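Local coordinates for protein putative acetyltransferase Ta0821 (Thermoplasma acidophilum DSM 1728, PDB 3C26) that probably transfers acyl groups other than amino-acyl ones, as a putative acetyltransferase of the GNAT family, at residues Glu144-Tyr149 and Trp179-Ser184; Arg173-Asp178 and Phe218-Asp223; Ser227-Tyr232 and Ile239-Arg244. All blocks are in the same frame, centred on the assembly; numbering follows the deposited sequence.

Contact 1: Glu144-Tyr149 and Trp179-Ser184. With EDO (1,2-ethanediol), chain F.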
loop_
_atom_site.group_PDB
_atom_site.type_symbol
_atom_site.label_atom_id
_atom_site.label_comp_id
_atom_site.label_asym_id
_atom_site.label_seq_id
_atom_site.Cartn_x
_atom_site.Cartn_y
_atom_site.Cartn_z
ATOM N N GLU A 144 -5.410 -17.819 -6.056
ATOM C CA GLU A 144 -3.976 -17.550 -6.044
ATOM C C GLU A 144 -3.653 -16.097 -5.703
ATOM O O GLU A 144 -4.518 -15.213 -5.749
ATOM C CB GLU A 144 -3.338 -18.019 -7.380
ATOM C CG GLU A 144 -1.760 -18.047 -7.480
ATOM C CD GLU A 144 -1.031 -18.793 -6.372
ATOM O OE1 GLU A 144 -0.814 -18.255 -5.251
ATOM O OE2 GLU A 144 -0.689 -19.970 -6.605
ATOM N N GLU A 145 -2.385 -15.844 -5.401
ATOM C CA GLU A 145 -1.980 -14.483 -5.069
ATOM C C GLU A 145 -0.527 -14.233 -5.445
ATOM O O GLU A 145 0.329 -15.104 -5.249
ATOM C CB GLU A 145 -2.248 -14.284 -3.557
ATOM C CG GLU A 145 -1.399 -13.330 -2.850
ATOM C CD GLU A 145 -1.958 -12.977 -1.485
ATOM O OE1 GLU A 145 -2.096 -13.859 -0.601
ATOM O OE2 GLU A 145 -2.269 -11.810 -1.300
ATOM N N TYR A 146 -0.274 -13.043 -6.006
ATOM C CA TYR A 146 1.061 -12.605 -6.467
ATOM C C TYR A 146 1.497 -11.296 -5.817
ATOM O O TYR A 146 1.205 -10.210 -6.336
ATOM C CB TYR A 146 1.125 -12.403 -8.000
ATOM C CG TYR A 146 1.109 -13.680 -8.786
ATOM C CD1 TYR A 146 -0.024 -14.488 -8.804
ATOM C CD2 TYR A 146 2.216 -14.094 -9.511
ATOM C CE1 TYR A 146 -0.042 -15.696 -9.504
ATOM C CE2 TYR A 146 2.208 -15.299 -10.231
ATOM C CZ TYR A 146 1.076 -16.086 -10.219
ATOM O OH TYR A 146 1.059 -17.246 -10.927
ATOM N N PRO A 147 2.210 -11.382 -4.679
ATOM C CA PRO A 147 2.762 -10.189 -4.064
ATOM C C PRO A 147 3.563 -9.379 -5.074
ATOM O O PRO A 147 4.196 -9.938 -5.954
ATOM C CB PRO A 147 3.675 -10.748 -2.974
ATOM C CG PRO A 147 3.169 -11.999 -2.650
ATOM C CD PRO A 147 2.493 -12.577 -3.873
ATOM N N ILE A 148 3.493 -8.058 -4.940
ATOM C CA ILE A 148 4.078 -7.105 -5.906
ATOM C C ILE A 148 5.306 -6.376 -5.368
ATOM O O ILE A 148 5.255 -5.800 -4.314
ATOM C CB ILE A 148 3.055 -6.036 -6.252
ATOM C CG1 ILE A 148 1.794 -6.637 -6.919
ATOM C CG2 ILE A 148 3.690 -4.987 -7.183
ATOM C CD1 ILE A 148 0.603 -5.636 -7.077
ATOM N N TYR A 149 6.395 -6.409 -6.117
ATOM C CA TYR A 149 7.684 -5.791 -5.749
ATOM C C TYR A 149 8.091 -4.857 -6.828
ATOM O O TYR A 149 8.314 -5.278 -7.954
ATOM C CB TYR A 149 8.783 -6.857 -5.594
ATOM C CG TYR A 149 8.379 -7.952 -4.662
ATOM C CD1 TYR A 149 7.549 -8.980 -5.091
ATOM C CD2 TYR A 149 8.756 -7.919 -3.311
ATOM C CE1 TYR A 149 7.124 -9.985 -4.210
ATOM C CE2 TYR A 149 8.336 -8.884 -2.449
ATOM C CZ TYR A 149 7.534 -9.940 -2.911
ATOM O OH TYR A 149 7.105 -10.910 -2.022
ATOM N N TRP A 179 -1.278 -11.411 -18.392
ATOM C CA TRP A 179 -2.387 -10.976 -17.501
ATOM C C TRP A 179 -3.617 -11.875 -17.448
ATOM O O TRP A 179 -4.710 -11.461 -17.041
ATOM C CB TRP A 179 -2.818 -9.530 -17.794
ATOM C CG TRP A 179 -1.755 -8.540 -17.516
ATOM C CD1 TRP A 179 -0.763 -8.147 -18.391
ATOM C CD2 TRP A 179 -1.504 -7.829 -16.290
ATOM N NE1 TRP A 179 0.060 -7.265 -17.777
ATOM C CE2 TRP A 179 -0.378 -7.018 -16.508
ATOM C CE3 TRP A 179 -2.113 -7.813 -15.033
ATOM C CZ2 TRP A 179 0.158 -6.186 -15.522
ATOM C CZ3 TRP A 179 -1.581 -6.967 -14.057
ATOM C CH2 TRP A 179 -0.452 -6.185 -14.312
ATOM N N LYS A 180 -3.394 -13.100 -17.873
ATOM C CA LYS A 180 -4.377 -14.156 -17.872
ATOM C C LYS A 180 -3.827 -15.303 -17.014
ATOM O O LYS A 180 -2.699 -15.723 -17.178
ATOM C CB LYS A 180 -4.647 -14.608 -19.320
ATOM C CG LYS A 180 -5.248 -13.541 -20.219
ATOM C CD LYS A 180 -5.227 -13.918 -21.713
ATOM C CE LYS A 180 -3.927 -13.520 -22.359
ATOM N NZ LYS A 180 -3.741 -13.938 -23.831
ATOM N N TYR A 181 -4.637 -15.771 -16.068
ATOM C CA TYR A 181 -4.278 -16.929 -15.258
ATOM C C TYR A 181 -4.880 -18.182 -15.921
ATOM O O TYR A 181 -6.092 -18.396 -15.937
ATOM C CB TYR A 181 -4.747 -16.768 -13.792
ATOM C CG TYR A 181 -4.060 -17.719 -12.830
ATOM C CD1 TYR A 181 -2.726 -17.499 -12.431
ATOM C CD2 TYR A 181 -4.726 -18.812 -12.297
ATOM C CE1 TYR A 181 -2.098 -18.324 -11.545
ATOM C CE2 TYR A 181 -4.078 -19.658 -11.437
ATOM C CZ TYR A 181 -2.769 -19.426 -11.071
ATOM O OH TYR A 181 -2.158 -20.293 -10.190
HETATM N N MSE A 182 -3.998 -19.019 -16.427
HETATM C CA MSE A 182 -4.388 -20.166 -17.229
HETATM C C MSE A 182 -3.647 -21.424 -16.827
HETATM O O MSE A 182 -2.519 -21.376 -16.364
HETATM C CB MSE A 182 -4.080 -19.865 -18.714
HETATM C CG MSE A 182 -2.608 -19.675 -19.020
HETATM SE SE MSE A 182 -2.151 -19.259 -20.919
HETATM C CE MSE A 182 -2.698 -17.412 -21.002
ATOM N N CYS A 183 -4.289 -22.547 -17.057
ATOM C CA CYS A 183 -3.710 -23.831 -16.738
ATOM C C CYS A 183 -3.560 -24.684 -17.982
ATOM O O CYS A 183 -4.265 -24.529 -18.986
ATOM C CB CYS A 183 -4.526 -24.576 -15.683
ATOM S SG CYS A 183 -5.071 -23.525 -14.292
ATOM N N SER A 184 -2.566 -25.541 -17.913
ATOM C CA SER A 184 -2.364 -26.551 -18.951
ATOM C C SER A 184 -1.490 -27.690 -18.429
ATOM O O SER A 184 -0.368 -27.459 -17.959
ATOM C CB SER A 184 -1.779 -25.941 -20.221
ATOM O OG SER A 184 -1.369 -26.980 -21.088
HETATM C C1 EDO F . 1.088 -10.457 0.909
HETATM O O1 EDO F . 0.470 -11.486 0.109
HETATM C C2 EDO F . 0.853 -9.047 0.357
HETATM O O2 EDO F . -0.326 -8.461 0.927
#

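Contact 2: Arg173-Asp178 and Phe218-Asp223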
loop_
_atom_site.group_PDB
_atom_site.type_symbol
_atom_site.label_atom_id
_atom_site.label_comp_id
_atom_site.label_asym_id
_atom_site.label_seq_id
_atom_site.Cartn_x
_atom_site.Cartn_y
_atom_site.Cartn_z
ATOM N N ARG A 173 1.100 -25.816 -12.648
ATOM C CA ARG A 173 0.381 -26.017 -13.904
ATOM C C ARG A 173 -0.549 -24.904 -14.249
ATOM O O ARG A 173 -1.213 -24.974 -15.252
ATOM C CB ARG A 173 -0.467 -27.262 -13.860
ATOM C CG ARG A 173 0.017 -28.333 -14.706
ATOM C CD ARG A 173 1.316 -28.758 -14.255
ATOM N NE ARG A 173 1.977 -29.548 -15.278
ATOM C CZ ARG A 173 3.262 -29.821 -15.250
ATOM N NH1 ARG A 173 4.033 -29.349 -14.250
ATOM N NH2 ARG A 173 3.770 -30.546 -16.231
ATOM N N CYS A 174 -0.685 -23.947 -13.346
ATOM C CA CYS A 174 -1.465 -22.712 -13.644
ATOM C C CYS A 174 -0.504 -21.600 -13.473
ATOM O O CYS A 174 0.300 -21.619 -12.545
ATOM C CB CYS A 174 -2.672 -22.507 -12.752
ATOM S SG CYS A 174 -3.797 -23.863 -12.761
ATOM N N PHE A 175 -0.587 -20.661 -14.408
ATOM C CA PHE A 175 0.341 -19.554 -14.546
ATOM C C PHE A 175 -0.317 -18.277 -14.996
ATOM O O PHE A 175 -1.330 -18.284 -15.652
ATOM C CB PHE A 175 1.345 -19.816 -15.699
ATOM C CG PHE A 175 1.826 -21.221 -15.816
ATOM C CD1 PHE A 175 1.119 -22.147 -16.570
ATOM C CD2 PHE A 175 3.045 -21.591 -15.249
ATOM C CE1 PHE A 175 1.563 -23.417 -16.693
ATOM C CE2 PHE A 175 3.506 -22.886 -15.374
ATOM C CZ PHE A 175 2.765 -23.798 -16.094
ATOM N N PHE A 176 0.327 -17.177 -14.646
ATOM C CA PHE A 176 -0.039 -15.852 -15.140
ATOM C C PHE A 176 0.738 -15.662 -16.403
ATOM O O PHE A 176 1.963 -15.694 -16.390
ATOM C CB PHE A 176 0.284 -14.721 -14.161
ATOM C CG PHE A 176 -0.918 -14.002 -13.646
ATOM C CD1 PHE A 176 -1.889 -13.540 -14.513
ATOM C CD2 PHE A 176 -1.051 -13.719 -12.308
ATOM C CE1 PHE A 176 -2.999 -12.839 -14.070
ATOM C CE2 PHE A 176 -2.165 -13.021 -11.849
ATOM C CZ PHE A 176 -3.135 -12.575 -12.759
ATOM N N ILE A 177 0.025 -15.553 -17.512
ATOM C CA ILE A 177 0.646 -15.243 -18.760
ATOM C C ILE A 177 -0.120 -14.103 -19.434
ATOM O O ILE A 177 -1.333 -14.183 -19.642
ATOM C CB ILE A 177 0.701 -16.441 -19.662
ATOM C CG1 ILE A 177 1.523 -17.561 -18.994
ATOM C CG2 ILE A 177 1.350 -16.098 -20.992
ATOM C CD1 ILE A 177 1.803 -18.711 -19.930
ATOM N N ASP A 178 0.596 -13.048 -19.775
ATOM C CA ASP A 178 -0.057 -11.883 -20.412
ATOM C C ASP A 178 -1.364 -11.529 -19.714
ATOM O O ASP A 178 -2.420 -11.418 -20.335
ATOM C CB ASP A 178 -0.319 -12.149 -21.889
ATOM C CG ASP A 178 -0.892 -10.928 -22.636
ATOM O OD1 ASP A 178 -0.595 -9.803 -22.271
ATOM O OD2 ASP A 178 -1.624 -11.112 -23.625
ATOM N N PHE A 218 6.252 -11.574 -14.313
ATOM C CA PHE A 218 5.427 -12.447 -13.509
ATOM C C PHE A 218 6.176 -13.738 -13.198
ATOM O O PHE A 218 6.385 -14.603 -14.054
ATOM C CB PHE A 218 4.138 -12.787 -14.226
ATOM C CG PHE A 218 3.176 -11.694 -14.262
ATOM C CD1 PHE A 218 3.377 -10.594 -15.081
ATOM C CD2 PHE A 218 2.067 -11.715 -13.425
ATOM C CE1 PHE A 218 2.464 -9.567 -15.104
ATOM C CE2 PHE A 218 1.121 -10.676 -13.457
ATOM C CZ PHE A 218 1.332 -9.607 -14.270
ATOM N N VAL A 219 6.559 -13.881 -11.947
ATOM C CA VAL A 219 7.356 -15.033 -11.535
ATOM C C VAL A 219 6.424 -16.106 -11.061
ATOM O O VAL A 219 5.943 -16.095 -9.933
ATOM C CB VAL A 219 8.359 -14.666 -10.472
ATOM C CG1 VAL A 219 9.312 -15.868 -10.151
ATOM C CG2 VAL A 219 9.145 -13.477 -10.962
ATOM N N ASN A 220 6.187 -17.035 -11.971
ATOM C CA ASN A 220 5.297 -18.191 -11.754
ATOM C C ASN A 220 5.952 -19.362 -11.028
ATOM O O ASN A 220 5.282 -20.187 -10.409
ATOM C CB ASN A 220 4.748 -18.664 -13.094
ATOM C CG ASN A 220 3.741 -17.674 -13.697
ATOM O OD1 ASN A 220 2.740 -17.364 -13.064
ATOM N ND2 ASN A 220 4.017 -17.174 -14.903
ATOM N N ASP A 221 7.266 -19.436 -11.170
ATOM C CA ASP A 221 8.095 -20.463 -10.546
ATOM C C ASP A 221 9.570 -20.101 -10.644
ATOM O O ASP A 221 10.030 -19.422 -11.568
ATOM C CB ASP A 221 7.863 -21.867 -11.146
ATOM C CG ASP A 221 8.277 -23.006 -10.167
ATOM O OD1 ASP A 221 8.861 -22.697 -9.079
ATOM O OD2 ASP A 221 7.960 -24.178 -10.479
ATOM N N SER A 222 10.293 -20.527 -9.629
ATOM C CA SER A 222 11.743 -20.326 -9.589
ATOM C C SER A 222 12.361 -21.150 -8.475
ATOM O O SER A 222 11.747 -21.288 -7.430
ATOM C CB SER A 222 12.107 -18.856 -9.370
ATOM O OG SER A 222 13.518 -18.765 -9.235
ATOM N N ASP A 223 13.553 -21.693 -8.689
ATOM C CA ASP A 223 14.208 -22.418 -7.610
ATOM C C ASP A 223 14.881 -21.427 -6.702
ATOM O O ASP A 223 15.222 -21.763 -5.590
ATOM C CB ASP A 223 15.225 -23.459 -8.116
#

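Contact 3: Ser227-Tyr232 and Ile239-Arg244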
loop_
_atom_site.group_PDB
_atom_site.type_symbol
_atom_site.label_atom_id
_atom_site.label_comp_id
_atom_site.label_asym_id
_atom_site.label_seq_id
_atom_site.Cartn_x
_atom_site.Cartn_y
_atom_site.Cartn_z
ATOM N N SER A 227 17.393 -14.500 -6.189
ATOM C CA SER A 227 18.495 -14.259 -7.152
ATOM C C SER A 227 17.968 -13.735 -8.460
ATOM O O SER A 227 18.584 -12.886 -9.121
ATOM C CB SER A 227 19.307 -15.531 -7.437
ATOM O OG SER A 227 20.178 -15.814 -6.370
ATOM N N PHE A 228 16.813 -14.262 -8.839
ATOM C CA PHE A 228 16.177 -13.827 -10.084
ATOM C C PHE A 228 15.836 -12.327 -9.999
ATOM O O PHE A 228 16.070 -11.536 -10.919
ATOM C CB PHE A 228 14.928 -14.664 -10.412
ATOM C CG PHE A 228 14.336 -14.309 -11.732
ATOM C CD1 PHE A 228 14.782 -14.917 -12.892
ATOM C CD2 PHE A 228 13.383 -13.284 -11.829
ATOM C CE1 PHE A 228 14.263 -14.537 -14.137
ATOM C CE2 PHE A 228 12.883 -12.891 -13.045
ATOM C CZ PHE A 228 13.329 -13.514 -14.207
ATOM N N ILE A 229 15.306 -11.922 -8.867
ATOM C CA ILE A 229 14.936 -10.523 -8.700
ATOM C C ILE A 229 16.163 -9.643 -8.621
ATOM O O ILE A 229 16.214 -8.556 -9.188
ATOM C CB ILE A 229 14.098 -10.311 -7.435
ATOM C CG1 ILE A 229 12.683 -10.816 -7.682
ATOM C CG2 ILE A 229 14.064 -8.862 -7.073
ATOM C CD1 ILE A 229 11.930 -10.985 -6.447
ATOM N N GLU A 230 17.149 -10.111 -7.877
ATOM C CA GLU A 230 18.366 -9.311 -7.656
ATOM C C GLU A 230 19.084 -9.032 -8.974
ATOM O O GLU A 230 19.638 -7.954 -9.177
ATOM C CB GLU A 230 19.310 -9.987 -6.675
ATOM C CG GLU A 230 20.678 -9.326 -6.606
ATOM C CD GLU A 230 20.605 -7.915 -6.039
ATOM O OE1 GLU A 230 19.575 -7.584 -5.415
ATOM O OE2 GLU A 230 21.592 -7.146 -6.190
ATOM N N LYS A 231 19.022 -9.998 -9.882
ATOM C CA LYS A 231 19.659 -9.876 -11.207
ATOM C C LYS A 231 18.974 -8.894 -12.147
ATOM O O LYS A 231 19.621 -8.087 -12.818
ATOM C CB LYS A 231 19.661 -11.209 -11.952
ATOM C CG LYS A 231 20.066 -11.082 -13.417
ATOM C CD LYS A 231 20.329 -12.456 -14.089
ATOM N N TYR A 232 17.650 -8.973 -12.181
ATOM C CA TYR A 232 16.865 -8.217 -13.167
ATOM C C TYR A 232 16.247 -6.907 -12.685
ATOM O O TYR A 232 15.729 -6.126 -13.484
ATOM C CB TYR A 232 15.758 -9.108 -13.715
ATOM C CG TYR A 232 16.237 -10.248 -14.553
ATOM C CD1 TYR A 232 16.692 -10.045 -15.863
ATOM C CD2 TYR A 232 16.218 -11.537 -14.063
ATOM C CE1 TYR A 232 17.122 -11.106 -16.642
ATOM C CE2 TYR A 232 16.655 -12.595 -14.829
ATOM C CZ TYR A 232 17.099 -12.381 -16.113
ATOM O OH TYR A 232 17.525 -13.472 -16.852
ATOM N N ILE A 239 10.620 -1.366 -12.903
ATOM C CA ILE A 239 10.688 -2.840 -12.918
ATOM C C ILE A 239 9.835 -3.403 -11.801
ATOM O O ILE A 239 10.100 -3.172 -10.618
ATOM C CB ILE A 239 12.140 -3.415 -12.793
ATOM C CG1 ILE A 239 13.077 -2.732 -13.773
ATOM C CG2 ILE A 239 12.145 -4.918 -13.055
ATOM C CD1 ILE A 239 12.553 -2.708 -15.219
ATOM N N THR A 240 8.813 -4.155 -12.201
ATOM C CA THR A 240 7.817 -4.721 -11.279
ATOM C C THR A 240 7.696 -6.233 -11.438
ATOM O O THR A 240 7.447 -6.786 -12.543
ATOM C CB THR A 240 6.386 -4.090 -11.483
ATOM O OG1 THR A 240 6.463 -2.643 -11.622
ATOM C CG2 THR A 240 5.418 -4.463 -10.332
ATOM N N PHE A 241 7.876 -6.882 -10.297
ATOM C CA PHE A 241 7.744 -8.323 -10.189
ATOM C C PHE A 241 6.489 -8.651 -9.468
ATOM O O PHE A 241 6.226 -8.141 -8.386
ATOM C CB PHE A 241 8.893 -8.939 -9.406
ATOM C CG PHE A 241 10.240 -8.695 -10.014
ATOM C CD1 PHE A 241 10.919 -7.512 -9.752
ATOM C CD2 PHE A 241 10.832 -9.630 -10.863
ATOM C CE1 PHE A 241 12.147 -7.273 -10.294
ATOM C CE2 PHE A 241 12.084 -9.380 -11.410
ATOM C CZ PHE A 241 12.739 -8.221 -11.121
ATOM N N TYR A 242 5.721 -9.523 -10.124
ATOM C CA TYR A 242 4.528 -10.134 -9.553
ATOM C C TYR A 242 4.943 -11.559 -9.289
ATOM O O TYR A 242 5.173 -12.323 -10.207
ATOM C CB TYR A 242 3.374 -10.055 -10.523
ATOM C CG TYR A 242 2.921 -8.644 -10.863
ATOM C CD1 TYR A 242 3.523 -7.906 -11.869
ATOM C CD2 TYR A 242 1.865 -8.084 -10.204
ATOM C CE1 TYR A 242 3.077 -6.667 -12.197
ATOM C CE2 TYR A 242 1.393 -6.835 -10.529
ATOM C CZ TYR A 242 2.007 -6.119 -11.515
ATOM O OH TYR A 242 1.555 -4.846 -11.774
ATOM N N VAL A 243 5.093 -11.884 -8.017
ATOM C CA VAL A 243 5.680 -13.159 -7.592
ATOM C C VAL A 243 4.679 -14.056 -6.902
ATOM O O VAL A 243 3.965 -13.628 -6.044
ATOM C CB VAL A 243 6.910 -12.929 -6.674
ATOM C CG1 VAL A 243 7.602 -14.248 -6.340
ATOM C CG2 VAL A 243 7.917 -12.004 -7.340
ATOM N N ARG A 244 4.609 -15.306 -7.349
ATOM C CA ARG A 244 3.654 -16.226 -6.799
ATOM C C ARG A 244 3.876 -16.336 -5.291
ATOM O O ARG A 244 4.993 -16.476 -4.820
ATOM C CB ARG A 244 3.695 -17.600 -7.500
ATOM C CG ARG A 244 2.529 -18.522 -7.041
ATOM C CD ARG A 244 2.744 -19.956 -7.432
ATOM N NE ARG A 244 2.873 -20.182 -8.868
ATOM C CZ ARG A 244 1.875 -20.419 -9.715
ATOM N NH1 ARG A 244 0.629 -20.404 -9.328
ATOM N NH2 ARG A 244 2.150 -20.644 -10.978
#

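Contact 1: Glu144-Tyr149 and Trp179-Ser184
Tyr181 of the short strand 180-183 meets Glu144 and Tyr146 on the long strand 141-153. The two strands exchange no hydrogen bond here, so side chains alone make the contact. The Tyr181 CB bond points toward Glu144-Tyr149, and CG lies anti to the backbone N (chi1 -163°). Further out, CD1 and then CE1 pass the phenol oxygen of Tyr146, which sits at the edge of the Tyr181 ring, in its plane. Tyr146 OH is 3.4 Å from Tyr181 CE1, and this is packing only. That hydroxyl has its polar partner in Asn220. The CE1 atoms of Tyr146 and Tyr181 are 3.9 Å apart. At the tip, Tyr181 OH rests against the aliphatic part of Glu144, with CG at 3.5 Å. Tyr181 OH is hydrogen-bonded to Arg244 NH1, which also forms a salt bridge with Glu144 OE2. Glu144 OE1 turns back and accepts a hydrogen bond from the backbone N of Glu145 at 2.9 Å, using its anti lone pair. A leucine in place of Tyr181 would probably leave Arg244 without one of its oxygen partners and open a gap beside Tyr146. The contact is a buried side-chain contact where the beta hairpin 174-177/180-183 lies beside strand 141-153.

Contact 2: Arg173-Asp178 and Phe218-Asp223
Asn220 reaches Phe176 with its CG anti to the carbonyl carbon (chi1 -70°), and a chi2 of -58° turns its amide to the backbone of strand 174-177. There the amide makes two hydrogen bonds with one residue. Phe176 N donates to Asn220 OD1 at 2.9 Å in a nearly straight bond, though the donor stands above the carbonyl plane. Asn220 ND2 donates to Phe176 O, also at 2.9 Å, and this acceptor lies in the amide plane. The ring of Phe175 stands almost perpendicular to that amide, its edge near Asn220 CB. Next along, Phe218 CE2 lies over one face of the Phe176 ring, toward its rim. The two ring planes are 55° apart and the centroids 5.1 Å. Phe176 CB also packs on Phe218 CD2 at 3.6 Å. Strands 174-177 and 218-221 run roughly antiparallel, yet their axes come no closer than 7.0 Å, and the asparagine side chain spans the gap. Asn220 and Asp221 both face Phe205, a classic beta bulge in the strand. Asn220 OD1 takes a second bond from outside the two segments, with Tyr146 OH. The paired bonds fix the flip of the amide and satisfy a backbone N-H and C=O in a buried, aromatic setting.

Contact 3: Ser227-Tyr232 and Ile239-Arg244
Helix 227-232 and strand 239-243 run nearly antiparallel, at 167° between their directions, with axes 10.2 Å apart at their closest. Ile229 lies nearest to Phe241 along the backbone, and Tyr232 to Ile239. No hydrogen bond crosses, and side chains fill the space between. Phe241 carries most of the contact. Its CB bond points toward the helix, and with CG anti to the carbonyl carbon (chi1 -60°) the ring slides in beside Ile229. The two side chains pass each other in opposite directions. Ile229 CG1 sits over the centre of one face of the Phe241 ring, 3.9 Å from the centroid and 13° off the normal, a CH-pi contact. The other branch, CG2, touches Phe241 CE1 near the far end of the ring. Two further helix residues meet the edge of that ring. Phe228 CE2 lies in its plane, 4.0 Å from Phe241 CE2, and the backbone C of Tyr232 lies at the edge, 4.1 Å from Phe241 CZ. Beyond the ring, Ile229 CD1 reaches Val243 CG2 at 4.2 Å. At the other end, Ile239 CG2 packs 3.8 Å from the backbone O of Tyr232. Within the helix, Tyr232 CD2 stands over the centre of one face of the Phe228 ring. The helix is the crossover of a beta-alpha-beta unit. It follows strand 214-221 and leads into strand 237-243, which lies parallel to and beside strand 214-221. Strand 141-153 borders the other side of strand 237-243, where Phe151 also touches Ile229. Leu251 and Tyr253 of a nearby loop add to the cover of Ile229.

How the contacts relate
Along the chain, the segments of contacts 1 and 2 alternate, and contact 3 follows both. The centres of contacts 1 and 2 are about 7 Å apart, those of 2 and 3 about 12 Å, and those of 1 and 3 about 14 Å. Strands 174-177 and 180-183 form one hairpin, tied by the Cys174-Cys183 disulfide, and give contacts 1 and 2 one strand each. Strands 141-153, 237-243 and 214-221 lie side by side in that order and bring in all three. Arg244, at the end of contact 3, is hydrogen-bonded to Cys174 O of contact 2. The three contacts thus bring the disulfide-tied hairpin and helix 225-232 together with these three strands.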